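PDB 3VCO: dihydrofolate reductase from Schistosoma mansoni, which catalyses the NADPH-dependent reduction of 7,8-dihydrofolate to tetrahydrofolate, a key step of folate metabolism that feeds thymidylate, purine and glycine synthesis. Local coordinates for residues M21-V26 / A111-L116; V128-I131 / R135-K138; K47-F52 / E79-L84. All coordinates share one frame; numbering follows the deposited sequence.

Contact 1. Residues M21-V26 / A111-L116; sequences MRLNVV and AAIDLL
The segments Met21-Val26 and Ala111-Leu116 come closest at Met21 and Ile113, whose CA atoms are 9.6 Å apart, a spacing that only side chains bridge. The first runs from a short lead-in into strand 23-29, inside the central mixed sheet of the dihydrofolate reductase fold; the second makes up most of helix 109-116, a helix that packs on this sheet. No hydrogen bond links them, and the buried surface is a modest 109 Å². Met21 and Ile113 reach toward each other tip to tip. The methyl CE of Met21 lies 3.7 Å from CG2 of Ile113, while SD of Met21 is 3.9 Å from CD1 of Ile113, so both branches of the isoleucine meet the end of the thioether. The torsions explain this: Met21 is extended through its first two torsions (chi1 -166°, chi2 -174°), then bends at chi3 (50°), which swings CE toward the helix. Tyr117, Tyr146 and Val128 also touch Met21, which is buried just ahead of the strand. The side chain of Arg22 runs along the strand's start, its NE donating to OD1 of Asn24 at 3.1 Å, while ND2 of Asn24 bonds to Glu127 and to the carbonyl of Val128 in the adjacent strand. Leu23 adds a looser apolar touch on the helix, its CD2 lying 4.3 Å from CD1 of Ile113.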
ATOM      1  N   MET A  21      13.633  -7.597  -5.868  1.00 48.15           N
ATOM      2  CA  MET A  21      12.375  -6.983  -5.508  1.00 43.45           C
ATOM      3  C   MET A  21      12.364  -6.393  -4.087  1.00 48.38           C
ATOM      4  O   MET A  21      12.632  -7.069  -3.114  1.00 54.08           O
ATOM      5  CB  MET A  21      11.228  -7.999  -5.653  1.00 49.61           C
ATOM      6  CG  MET A  21       9.865  -7.380  -5.634  1.00 39.98           C
ATOM      7  SD  MET A  21       8.478  -8.542  -5.622  1.00 62.65           S
ATOM      8  CE  MET A  21       8.949  -9.649  -4.285  1.00 66.08           C
ATOM      9  N   ARG A  22      12.042  -5.114  -3.995  1.00 44.36           N
ATOM     10  CA  ARG A  22      11.779  -4.463  -2.733  1.00 39.97           C
ATOM     11  C   ARG A  22      10.267  -4.606  -2.549  1.00 36.96           C
ATOM     12  O   ARG A  22       9.505  -4.464  -3.500  1.00 40.94           O
ATOM     13  CB  ARG A  22      12.126  -2.977  -2.864  1.00 35.96           C
ATOM     14  CG  ARG A  22      12.141  -2.228  -1.545  1.00 42.81           C
ATOM     15  CD  ARG A  22      12.789  -0.928  -1.745  1.00 43.70           C
ATOM     16  NE  ARG A  22      11.932  -0.023  -2.474  1.00 41.45           N
ATOM     17  CZ  ARG A  22      12.358   1.078  -3.093  1.00 49.66           C
ATOM     18  NH1 ARG A  22      13.659   1.411  -3.079  1.00 37.95           N
ATOM     19  NH2 ARG A  22      11.474   1.851  -3.718  1.00 53.09           N
ATOM     20  N   LEU A  23       9.810  -4.894  -1.350  1.00 37.97           N
ATOM     21  CA  LEU A  23       8.367  -4.906  -1.169  1.00 34.62           C
ATOM     22  C   LEU A  23       8.046  -3.567  -0.610  1.00 28.65           C
ATOM     23  O   LEU A  23       8.623  -3.169   0.398  1.00 35.85           O
ATOM     24  CB  LEU A  23       7.932  -5.998  -0.205  1.00 28.41           C
ATOM     25  CG  LEU A  23       8.019  -7.437  -0.604  1.00 34.26           C
ATOM     26  CD1 LEU A  23       7.471  -8.271   0.545  1.00 29.93           C
ATOM     27  CD2 LEU A  23       7.215  -7.655  -1.902  1.00 34.01           C
ATOM     28  N   ASN A  24       7.140  -2.852  -1.256  1.00 25.27           N
ATOM     29  CA  ASN A  24       6.770  -1.531  -0.796  1.00 25.85           C
ATOM     30  C   ASN A  24       5.448  -1.679  -0.062  1.00 31.06           C
ATOM     31  O   ASN A  24       4.570  -2.362  -0.528  1.00 37.18           O
ATOM     32  CB  ASN A  24       6.652  -0.561  -1.957  1.00 23.79           C
ATOM     33  CG  ASN A  24       7.992  -0.375  -2.694  1.00 27.63           C
ATOM     34  OD1 ASN A  24       8.883   0.293  -2.206  1.00 29.38           O
ATOM     35  ND2 ASN A  24       8.113  -0.977  -3.853  1.00 28.38           N
ATOM     36  N   VAL A  25       5.399  -1.160   1.153  1.00 25.75           N
ATOM     37  CA  VAL A  25       4.210  -1.210   1.946  1.00 25.95           C
ATOM     38  C   VAL A  25       3.659   0.209   1.977  1.00 24.77           C
ATOM     39  O   VAL A  25       4.400   1.152   2.260  1.00 27.80           O
ATOM     40  CB  VAL A  25       4.568  -1.668   3.346  1.00 31.38           C
ATOM     41  CG1 VAL A  25       3.410  -1.456   4.258  1.00 36.05           C
ATOM     42  CG2 VAL A  25       4.955  -3.137   3.297  1.00 30.58           C
ATOM     43  N   VAL A  26       2.368   0.362   1.686  1.00 21.44           N
ATOM     44  CA  VAL A  26       1.747   1.693   1.791  1.00 24.10           C
ATOM     45  C   VAL A  26       0.639   1.606   2.859  1.00 19.85           C
ATOM     46  O   VAL A  26      -0.234   0.760   2.761  1.00 26.58           O
ATOM     47  CB  VAL A  26       1.108   2.122   0.452  1.00 30.98           C
ATOM     48  CG1 VAL A  26       0.549   3.583   0.532  1.00 31.13           C
ATOM     49  CG2 VAL A  26       2.150   2.007  -0.652  1.00 29.40           C
ATOM     50  N   ALA A 111       1.434 -16.344  -4.122  1.00 42.33           N
ATOM     51  CA  ALA A 111       0.903 -16.458  -5.453  1.00 36.55           C
ATOM     52  C   ALA A 111       0.898 -15.113  -6.197  1.00 31.28           C
ATOM     53  O   ALA A 111       1.114 -15.089  -7.403  1.00 33.85           O
ATOM     54  CB  ALA A 111      -0.471 -17.160  -5.450  1.00 31.03           C
ATOM     55  N   ALA A 112       0.665 -14.002  -5.490  1.00 29.92           N
ATOM     56  CA  ALA A 112       0.715 -12.694  -6.151  1.00 35.59           C
ATOM     57  C   ALA A 112       2.128 -12.450  -6.690  1.00 30.19           C
ATOM     58  O   ALA A 112       2.284 -11.985  -7.801  1.00 35.51           O
ATOM     59  CB  ALA A 112       0.318 -11.569  -5.205  1.00 28.15           C
ATOM     60  N   ILE A 113       3.147 -12.753  -5.893  1.00 30.03           N
ATOM     61  CA  ILE A 113       4.539 -12.528  -6.339  1.00 31.70           C
ATOM     62  C   ILE A 113       4.932 -13.449  -7.492  1.00 38.63           C
ATOM     63  O   ILE A 113       5.559 -13.015  -8.472  1.00 41.24           O
ATOM     64  CB  ILE A 113       5.532 -12.630  -5.180  1.00 33.81           C
ATOM     65  CG1 ILE A 113       5.180 -11.592  -4.118  1.00 40.93           C
ATOM     66  CG2 ILE A 113       6.975 -12.424  -5.647  1.00 33.77           C
ATOM     67  CD1 ILE A 113       5.057 -10.174  -4.674  1.00 45.80           C
ATOM     68  N   ASP A 114       4.544 -14.713  -7.407  1.00 36.35           N
ATOM     69  CA  ASP A 114       4.788 -15.629  -8.526  1.00 34.04           C
ATOM     70  C   ASP A 114       4.130 -15.154  -9.805  1.00 28.07           C
ATOM     71  O   ASP A 114       4.689 -15.263 -10.902  1.00 33.71           O
ATOM     72  CB  ASP A 114       4.269 -17.014  -8.178  1.00 42.50           C
ATOM     73  CG  ASP A 114       5.047 -17.662  -7.024  1.00 62.53           C
ATOM     74  OD1 ASP A 114       6.099 -17.119  -6.591  1.00 65.87           O
ATOM     75  OD2 ASP A 114       4.593 -18.725  -6.550  1.00 70.70           O
ATOM     76  N   LEU A 115       2.904 -14.667  -9.665  1.00 32.01           N
ATOM     77  CA  LEU A 115       2.148 -14.155 -10.799  1.00 35.08           C
ATOM     78  C   LEU A 115       2.874 -12.961 -11.449  1.00 34.18           C
ATOM     79  O   LEU A 115       2.976 -12.894 -12.659  1.00 34.10           O
ATOM     80  CB  LEU A 115       0.746 -13.741 -10.342  1.00 36.83           C
ATOM     81  CG  LEU A 115      -0.190 -13.158 -11.403  1.00 43.36           C
ATOM     82  CD1 LEU A 115      -0.225 -14.092 -12.629  1.00 52.42           C
ATOM     83  CD2 LEU A 115      -1.560 -12.994 -10.836  1.00 38.42           C
ATOM     84  N   LEU A 116       3.375 -12.040 -10.631  1.00 31.83           N
ATOM     85  CA  LEU A 116       4.158 -10.895 -11.124  1.00 31.70           C
ATOM     86  C   LEU A 116       5.496 -11.263 -11.748  1.00 36.85           C
ATOM     87  O   LEU A 116       6.036 -10.542 -12.605  1.00 37.33           O
ATOM     88  CB  LEU A 116       4.398  -9.917  -9.981  1.00 31.84           C
ATOM     89  CG  LEU A 116       3.086  -9.270  -9.533  1.00 35.62           C
ATOM     90  CD1 LEU A 116       3.317  -8.402  -8.347  1.00 31.01           C
ATOM     91  CD2 LEU A 116       2.474  -8.483 -10.680  1.00 34.03           C
TER

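Contact 2. Residues V128-I131 / R135-K138; sequences VFII and RLYK
This is a buried strand-to-helix packing contact near the centre of the molecule, where strand 125-130 of the central sheet turns within a few residues into helix 134-142. In the dihydrofolate reductase fold this strand-turn-helix unit, whose connection holds Gly132 and Gly133, probably lines the cofactor site, since by similarity residues 132 to 139 bind NADP(+). The nearest CA atoms, those of Ile130 and Tyr137, are 6.9 Å apart, which is short for a helix on a sheet and reflects the tight turn. Ile130 and Leu136 cross at about a right angle, with CG2 of Ile130 lying 3.7 Å from CB of Leu136, so the methyl branch meets the base of the leucine rather than its tip. The same CG2 lies 4.2 Å from CD1 of Tyr137. CG of Tyr137 lies anti to its carbonyl carbon (chi1 -71°), and the ring comes back to the strand end with the carbonyl O of Ile130 at its edge, near the ring plane, 3.7 Å from CE1 of Tyr137. The phenol oxygen is held from outside the two segments by a hydrogen bond to the carbonyl of Val26 in the neighbouring strand, and the ring also packs against Ile35, a residue that by similarity binds NADP(+). O of Ile131 comes within 3.1 Å of OH of Tyr137, a close approach and not a hydrogen bond.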
ATOM      1  N   VAL A 128       6.348  -3.222  -6.706  1.00 36.78           N
ATOM      2  CA  VAL A 128       5.236  -3.912  -6.083  1.00 39.67           C
ATOM      3  C   VAL A 128       4.890  -3.167  -4.795  1.00 32.33           C
ATOM      4  O   VAL A 128       5.775  -2.923  -3.962  1.00 25.01           O
ATOM      5  CB  VAL A 128       5.623  -5.370  -5.762  1.00 40.51           C
ATOM      6  CG1 VAL A 128       4.508  -6.086  -5.025  1.00 40.74           C
ATOM      7  CG2 VAL A 128       5.955  -6.104  -7.071  1.00 39.04           C
ATOM      8  N   PHE A 129       3.621  -2.768  -4.665  1.00 29.86           N
ATOM      9  CA  PHE A 129       3.146  -2.109  -3.437  1.00 25.57           C
ATOM     10  C   PHE A 129       2.106  -3.018  -2.787  1.00 28.92           C
ATOM     11  O   PHE A 129       1.208  -3.489  -3.477  1.00 26.77           O
ATOM     12  CB  PHE A 129       2.559  -0.727  -3.762  1.00 21.68           C
ATOM     13  CG  PHE A 129       3.590   0.229  -4.364  1.00 28.27           C
ATOM     14  CD1 PHE A 129       4.252   1.145  -3.569  1.00 23.57           C
ATOM     15  CD2 PHE A 129       3.965   0.118  -5.705  1.00 32.77           C
ATOM     16  CE1 PHE A 129       5.225   1.960  -4.088  1.00 22.77           C
ATOM     17  CE2 PHE A 129       4.945   0.935  -6.252  1.00 33.81           C
ATOM     18  CZ  PHE A 129       5.606   1.851  -5.449  1.00 29.49           C
ATOM     19  N   ILE A 130       2.237  -3.238  -1.477  1.00 26.25           N
ATOM     20  CA  ILE A 130       1.229  -3.902  -0.681  1.00 30.03           C
ATOM     21  C   ILE A 130       0.423  -2.801   0.035  1.00 27.31           C
ATOM     22  O   ILE A 130       0.974  -2.058   0.860  1.00 23.40           O
ATOM     23  CB  ILE A 130       1.892  -4.780   0.391  1.00 37.01           C
ATOM     24  CG1 ILE A 130       2.833  -5.810  -0.246  1.00 38.17           C
ATOM     25  CG2 ILE A 130       0.840  -5.451   1.294  1.00 30.77           C
ATOM     26  CD1 ILE A 130       2.150  -6.772  -1.154  1.00 38.99           C
ATOM     27  N   ILE A 131      -0.870  -2.700  -0.269  1.00 21.93           N
ATOM     28  CA  ILE A 131      -1.637  -1.543   0.178  1.00 22.34           C
ATOM     29  C   ILE A 131      -2.596  -1.892   1.287  1.00 30.63           C
ATOM     30  O   ILE A 131      -3.451  -1.107   1.688  1.00 31.50           O
ATOM     31  CB  ILE A 131      -2.331  -0.833  -0.979  1.00 28.95           C
ATOM     32  CG1 ILE A 131      -3.422  -1.710  -1.572  1.00 27.34           C
ATOM     33  CG2 ILE A 131      -1.244  -0.437  -2.056  1.00 29.70           C
ATOM     34  CD1 ILE A 131      -4.313  -0.971  -2.503  1.00 27.97           C
ATOM     35  N   ARG A 135      -3.228  -8.710   7.419  1.00 31.60           N
ATOM     36  CA  ARG A 135      -2.534  -9.968   7.103  1.00 43.58           C
ATOM     37  C   ARG A 135      -1.429  -9.868   6.046  1.00 38.28           C
ATOM     38  O   ARG A 135      -0.403 -10.550   6.145  1.00 34.64           O
ATOM     39  CB  ARG A 135      -3.516 -11.051   6.704  1.00 48.06           C
ATOM     40  CG  ARG A 135      -3.946 -11.903   7.904  1.00 60.85           C
ATOM     41  CD  ARG A 135      -5.186 -12.730   7.579  1.00 68.45           C
ATOM     42  NE  ARG A 135      -6.247 -11.879   7.056  1.00 73.82           N
ATOM     43  CZ  ARG A 135      -7.149 -12.270   6.165  1.00 80.07           C
ATOM     44  NH1 ARG A 135      -7.132 -13.515   5.700  1.00 82.55           N
ATOM     45  NH2 ARG A 135      -8.075 -11.417   5.751  1.00 80.74           N
ATOM     46  N   LEU A 136      -1.635  -9.022   5.044  1.00 32.25           N
ATOM     47  CA  LEU A 136      -0.612  -8.820   4.000  1.00 28.90           C
ATOM     48  C   LEU A 136       0.543  -7.993   4.508  1.00 30.65           C
ATOM     49  O   LEU A 136       1.708  -8.268   4.203  1.00 29.95           O
ATOM     50  CB  LEU A 136      -1.219  -8.148   2.775  1.00 27.49           C
ATOM     51  CG  LEU A 136      -2.167  -8.981   1.892  1.00 40.24           C
ATOM     52  CD1 LEU A 136      -2.383  -8.312   0.569  1.00 33.84           C
ATOM     53  CD2 LEU A 136      -1.651 -10.401   1.667  1.00 41.83           C
ATOM     54  N   TYR A 137       0.226  -6.934   5.256  1.00 31.67           N
ATOM     55  CA  TYR A 137       1.281  -6.152   5.881  1.00 29.65           C
ATOM     56  C   TYR A 137       2.078  -7.088   6.747  1.00 28.99           C
ATOM     57  O   TYR A 137       3.285  -7.007   6.814  1.00 30.60           O
ATOM     58  CB  TYR A 137       0.688  -5.103   6.809  1.00 29.45           C
ATOM     59  CG  TYR A 137      -0.010  -3.954   6.121  1.00 25.08           C
ATOM     60  CD1 TYR A 137       0.485  -3.423   4.945  1.00 25.34           C
ATOM     61  CD2 TYR A 137      -1.150  -3.356   6.699  1.00 31.40           C
ATOM     62  CE1 TYR A 137      -0.139  -2.333   4.343  1.00 25.89           C
ATOM     63  CE2 TYR A 137      -1.790  -2.270   6.087  1.00 31.96           C
ATOM     64  CZ  TYR A 137      -1.278  -1.782   4.901  1.00 29.86           C
ATOM     65  OH  TYR A 137      -1.888  -0.695   4.295  1.00 29.73           O
ATOM     66  N   LYS A 138       1.391  -7.944   7.480  1.00 33.26           N
ATOM     67  CA  LYS A 138       2.121  -8.768   8.441  1.00 36.27           C
ATOM     68  C   LYS A 138       3.076  -9.701   7.687  1.00 39.38           C
ATOM     69  O   LYS A 138       4.260  -9.777   7.996  1.00 38.94           O
ATOM     70  CB  LYS A 138       1.175  -9.567   9.316  1.00 35.71           C
ATOM     71  CG  LYS A 138       1.905 -10.418  10.364  1.00 47.58           C
ATOM     72  CD  LYS A 138       0.933 -11.107  11.342  1.00 56.86           C
ATOM     73  CE  LYS A 138       1.668 -11.853  12.471  1.00 66.18           C
ATOM     74  NZ  LYS A 138       2.317 -13.115  11.987  1.00 70.44           N
TER

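Contact 3. Residues K47-F52 / E79-L84; sequences KDMEFF and ESFKPL
Helix residues Lys47-Phe52 pack beside the 3-10 segment and loop Glu79-Leu84 with the backbones well apart, the CA atoms being 10.3 Å apart for Met49 and Phe81 and 10.7 Å for Phe52 and Leu84. Two side-chain pairs join them, without a hydrogen bond, and together the segments bury 118 Å². In the inner pair, Phe52 and Leu84 cross at about a right angle. The methyl CD1 of Leu84 meets the edge of the ring near its plane, 4.0 Å from CE2 and 4.1 Å from CZ of Phe52, which makes this an edge contact and not a methyl over a ring face. Phe52 gets there because its CG is trans to the backbone N (chi1 -177°), which carries the ring off the helix toward the loop. The outer pair is looser: CG of Met49 stands 4.4 Å from CE1 of Phe81, and it approaches the ring obliquely. Phe81 is exposed, so this end of the contact borders solvent, whereas Phe52 and Leu84 are buried. In the loop, NZ of Lys82 forms a salt bridge with OE1 of Glu79 at 3.5 Å, while that between Lys47 and Glu50 on the helix is long. Lys82 further makes a cation-pi contact with Trp74. By similarity, residues 48 to 53 of the helix bind substrate, as does Arg87, close to Leu84. The pairing of this helix with the loop that precedes Arg87 is consistent with the folate-binding site of dihydrofolate reductases, whose p-aminobenzoyl-glutamate region is lined by these two elements.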
ATOM      1  N   LYS A  47      -5.669  14.755   0.001  1.00 42.95           N
ATOM      2  CA  LYS A  47      -4.228  14.920  -0.025  1.00 40.10           C
ATOM      3  C   LYS A  47      -3.537  13.551   0.091  1.00 37.00           C
ATOM      4  O   LYS A  47      -2.489  13.302  -0.515  1.00 36.65           O
ATOM      5  CB  LYS A  47      -3.818  15.833   1.135  1.00 47.85           C
ATOM      6  CG  LYS A  47      -2.374  16.290   1.116  1.00 51.14           C
ATOM      7  CD  LYS A  47      -2.097  17.170  -0.089  1.00 60.96           C
ATOM      8  CE  LYS A  47      -0.799  17.923   0.119  1.00 66.72           C
ATOM      9  NZ  LYS A  47      -0.248  18.553  -1.115  1.00 68.12           N
ATOM     10  N   ASP A  48      -4.118  12.652   0.868  1.00 33.83           N
ATOM     11  CA  ASP A  48      -3.511  11.328   0.994  1.00 30.54           C
ATOM     12  C   ASP A  48      -3.647  10.533  -0.309  1.00 34.69           C
ATOM     13  O   ASP A  48      -2.766   9.763  -0.663  1.00 34.39           O
ATOM     14  CB  ASP A  48      -4.132  10.529   2.126  1.00 30.86           C
ATOM     15  CG  ASP A  48      -3.306   9.294   2.462  1.00 40.04           C
ATOM     16  OD1 ASP A  48      -2.093   9.473   2.705  1.00 42.18           O
ATOM     17  OD2 ASP A  48      -3.838   8.163   2.445  1.00 44.21           O
ATOM     18  N   MET A  49      -4.767  10.705  -0.994  1.00 37.63           N
ATOM     19  CA  MET A  49      -4.969  10.088  -2.303  1.00 37.33           C
ATOM     20  C   MET A  49      -3.997  10.580  -3.392  1.00 37.89           C
ATOM     21  O   MET A  49      -3.534   9.801  -4.215  1.00 43.45           O
ATOM     22  CB  MET A  49      -6.418  10.289  -2.754  1.00 45.02           C
ATOM     23  CG  MET A  49      -7.393   9.460  -1.949  1.00 49.30           C
ATOM     24  SD  MET A  49      -6.978   7.700  -1.968  1.00 63.81           S
ATOM     25  CE  MET A  49      -6.013   7.425  -0.460  1.00 48.02           C
ATOM     26  N   GLU A  50      -3.720  11.868  -3.426  1.00 35.90           N
ATOM     27  CA  GLU A  50      -2.633  12.363  -4.272  1.00 46.39           C
ATOM     28  C   GLU A  50      -1.320  11.627  -3.997  1.00 40.08           C
ATOM     29  O   GLU A  50      -0.652  11.204  -4.926  1.00 36.71           O
ATOM     30  CB  GLU A  50      -2.384  13.849  -4.053  1.00 52.01           C
ATOM     31  CG  GLU A  50      -3.612  14.717  -4.077  1.00 70.95           C
ATOM     32  CD  GLU A  50      -3.292  16.155  -3.656  1.00 82.89           C
ATOM     33  OE1 GLU A  50      -2.119  16.575  -3.812  1.00 83.01           O
ATOM     34  OE2 GLU A  50      -4.205  16.856  -3.155  1.00 88.40           O
ATOM     35  N   PHE A  51      -0.950  11.518  -2.716  1.00 36.63           N
ATOM     36  CA  PHE A  51       0.256  10.832  -2.270  1.00 31.77           C
ATOM     37  C   PHE A  51       0.201   9.380  -2.708  1.00 33.00           C
ATOM     38  O   PHE A  51       1.111   8.880  -3.375  1.00 33.85           O
ATOM     39  CB  PHE A  51       0.396  10.960  -0.741  1.00 26.50           C
ATOM     40  CG  PHE A  51       1.487  10.081  -0.128  1.00 28.71           C
ATOM     41  CD1 PHE A  51       2.831  10.395  -0.294  1.00 37.21           C
ATOM     42  CD2 PHE A  51       1.156   8.987   0.650  1.00 33.11           C
ATOM     43  CE1 PHE A  51       3.831   9.602   0.282  1.00 35.82           C
ATOM     44  CE2 PHE A  51       2.134   8.199   1.211  1.00 40.33           C
ATOM     45  CZ  PHE A  51       3.479   8.522   1.042  1.00 42.32           C
ATOM     46  N   PHE A  52      -0.917   8.730  -2.403  1.00 33.43           N
ATOM     47  CA  PHE A  52      -1.137   7.350  -2.798  1.00 32.21           C
ATOM     48  C   PHE A  52      -1.010   7.151  -4.312  1.00 33.56           C
ATOM     49  O   PHE A  52      -0.246   6.307  -4.748  1.00 32.71           O
ATOM     50  CB  PHE A  52      -2.501   6.887  -2.337  1.00 33.70           C
ATOM     51  CG  PHE A  52      -2.789   5.457  -2.640  1.00 37.64           C
ATOM     52  CD1 PHE A  52      -2.499   4.466  -1.726  1.00 38.56           C
ATOM     53  CD2 PHE A  52      -3.407   5.106  -3.818  1.00 33.79           C
ATOM     54  CE1 PHE A  52      -2.812   3.122  -2.030  1.00 33.75           C
ATOM     55  CE2 PHE A  52      -3.699   3.791  -4.118  1.00 37.84           C
ATOM     56  CZ  PHE A  52      -3.407   2.803  -3.235  1.00 33.07           C
ATOM     57  N   GLU A  79     -16.211   3.025  -5.761  1.00 57.67           N
ATOM     58  CA  GLU A  79     -16.375   2.557  -7.138  1.00 61.81           C
ATOM     59  C   GLU A  79     -15.746   3.458  -8.202  1.00 55.10           C
ATOM     60  O   GLU A  79     -15.116   2.966  -9.129  1.00 52.18           O
ATOM     61  CB  GLU A  79     -17.862   2.320  -7.460  1.00 71.55           C
ATOM     62  CG  GLU A  79     -18.467   1.117  -6.736  1.00 79.30           C
ATOM     63  CD  GLU A  79     -17.558  -0.106  -6.740  1.00 81.83           C
ATOM     64  OE1 GLU A  79     -16.705  -0.223  -5.826  1.00 84.67           O
ATOM     65  OE2 GLU A  79     -17.701  -0.956  -7.648  1.00 81.36           O
ATOM     66  N   SER A  80     -15.909   4.766  -8.056  1.00 50.55           N
ATOM     67  CA  SER A  80     -15.229   5.730  -8.912  1.00 65.29           C
ATOM     68  C   SER A  80     -13.698   5.551  -8.987  1.00 70.07           C
ATOM     69  O   SER A  80     -13.047   6.117  -9.870  1.00 75.09           O
ATOM     70  CB  SER A  80     -15.558   7.144  -8.444  1.00 75.11           C
ATOM     71  OG  SER A  80     -15.509   7.217  -7.029  1.00 79.95           O
ATOM     72  N   PHE A  81     -13.141   4.757  -8.074  1.00 66.05           N
ATOM     73  CA  PHE A  81     -11.697   4.610  -7.923  1.00 60.30           C
ATOM     74  C   PHE A  81     -11.154   3.264  -8.440  1.00 60.33           C
ATOM     75  O   PHE A  81      -9.953   3.125  -8.675  1.00 56.91           O
ATOM     76  CB  PHE A  81     -11.328   4.778  -6.438  1.00 58.17           C
ATOM     77  CG  PHE A  81     -11.349   6.208  -5.956  1.00 64.75           C
ATOM     78  CD1 PHE A  81     -10.200   6.799  -5.451  1.00 65.86           C
ATOM     79  CD2 PHE A  81     -12.506   6.965  -6.017  1.00 73.23           C
ATOM     80  CE1 PHE A  81     -10.209   8.114  -5.007  1.00 74.31           C
ATOM     81  CE2 PHE A  81     -12.520   8.292  -5.583  1.00 77.73           C
ATOM     82  CZ  PHE A  81     -11.372   8.863  -5.074  1.00 76.46           C
ATOM     83  N   LYS A  82     -12.053   2.295  -8.610  1.00 53.44           N
ATOM     84  CA  LYS A  82     -11.744   0.874  -8.832  1.00 53.00           C
ATOM     85  C   LYS A  82     -11.953   0.458 -10.290  1.00 52.97           C
ATOM     86  O   LYS A  82     -12.968   0.840 -10.876  1.00 56.20           O
ATOM     87  CB  LYS A  82     -12.782   0.051  -8.065  1.00 58.83           C
ATOM     88  CG  LYS A  82     -12.379  -0.609  -6.778  1.00 49.90           C
ATOM     89  CD  LYS A  82     -13.381  -1.719  -6.541  1.00 45.13           C
ATOM     90  CE  LYS A  82     -13.970  -1.723  -5.182  1.00 52.13           C
ATOM     91  NZ  LYS A  82     -14.699  -2.984  -4.955  1.00 63.09           N
ATOM     92  N   PRO A  83     -11.049  -0.363 -10.877  1.00 47.44           N
ATOM     93  CA  PRO A  83      -9.707  -0.802 -10.452  1.00 36.41           C
ATOM     94  C   PRO A  83      -8.790   0.416 -10.524  1.00 43.13           C
ATOM     95  O   PRO A  83      -9.122   1.404 -11.170  1.00 40.42           O
ATOM     96  CB  PRO A  83      -9.292  -1.788 -11.534  1.00 34.94           C
ATOM     97  CG  PRO A  83     -10.612  -2.234 -12.201  1.00 40.60           C
ATOM     98  CD  PRO A  83     -11.498  -1.048 -12.113  1.00 47.91           C
ATOM     99  N   LEU A  84      -7.673   0.374  -9.828  1.00 42.25           N
ATOM    100  CA  LEU A  84      -6.777   1.516  -9.804  1.00 34.56           C
ATOM    101  C   LEU A  84      -6.117   1.614 -11.162  1.00 34.49           C
ATOM    102  O   LEU A  84      -5.418   0.684 -11.564  1.00 31.23           O
ATOM    103  CB  LEU A  84      -5.759   1.254  -8.730  1.00 28.87           C
ATOM    104  CG  LEU A  84      -6.445   1.163  -7.373  1.00 33.59           C
ATOM    105  CD1 LEU A  84      -5.434   0.853  -6.259  1.00 34.81           C
ATOM    106  CD2 LEU A  84      -7.125   2.491  -7.124  1.00 35.79           C
TER

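From the N terminus, strand 23-29 leads into helix 46-57, and the loop 79-84 that follows helix 71-76 closes contact 3 on that helix. The span closed by contact 3 is nested inside the much longer one closed by contact 1, when helix 109-116 returns to the first strand. Contact 2 then opens and closes locally, in series after both. Contacts 1 and 2 share the sheet, since strands 23-29 and 125-130 are parallel neighbours, joined by a backbone hydrogen bond from Ile130 N to Asn24 O, 2.7 Å. Contact 3 lies farther off, its centre about 17 Å from that of contact 2, yet Phe52 reaches Val26 and Ile131, linking the helix that by similarity binds substrate to the sheet.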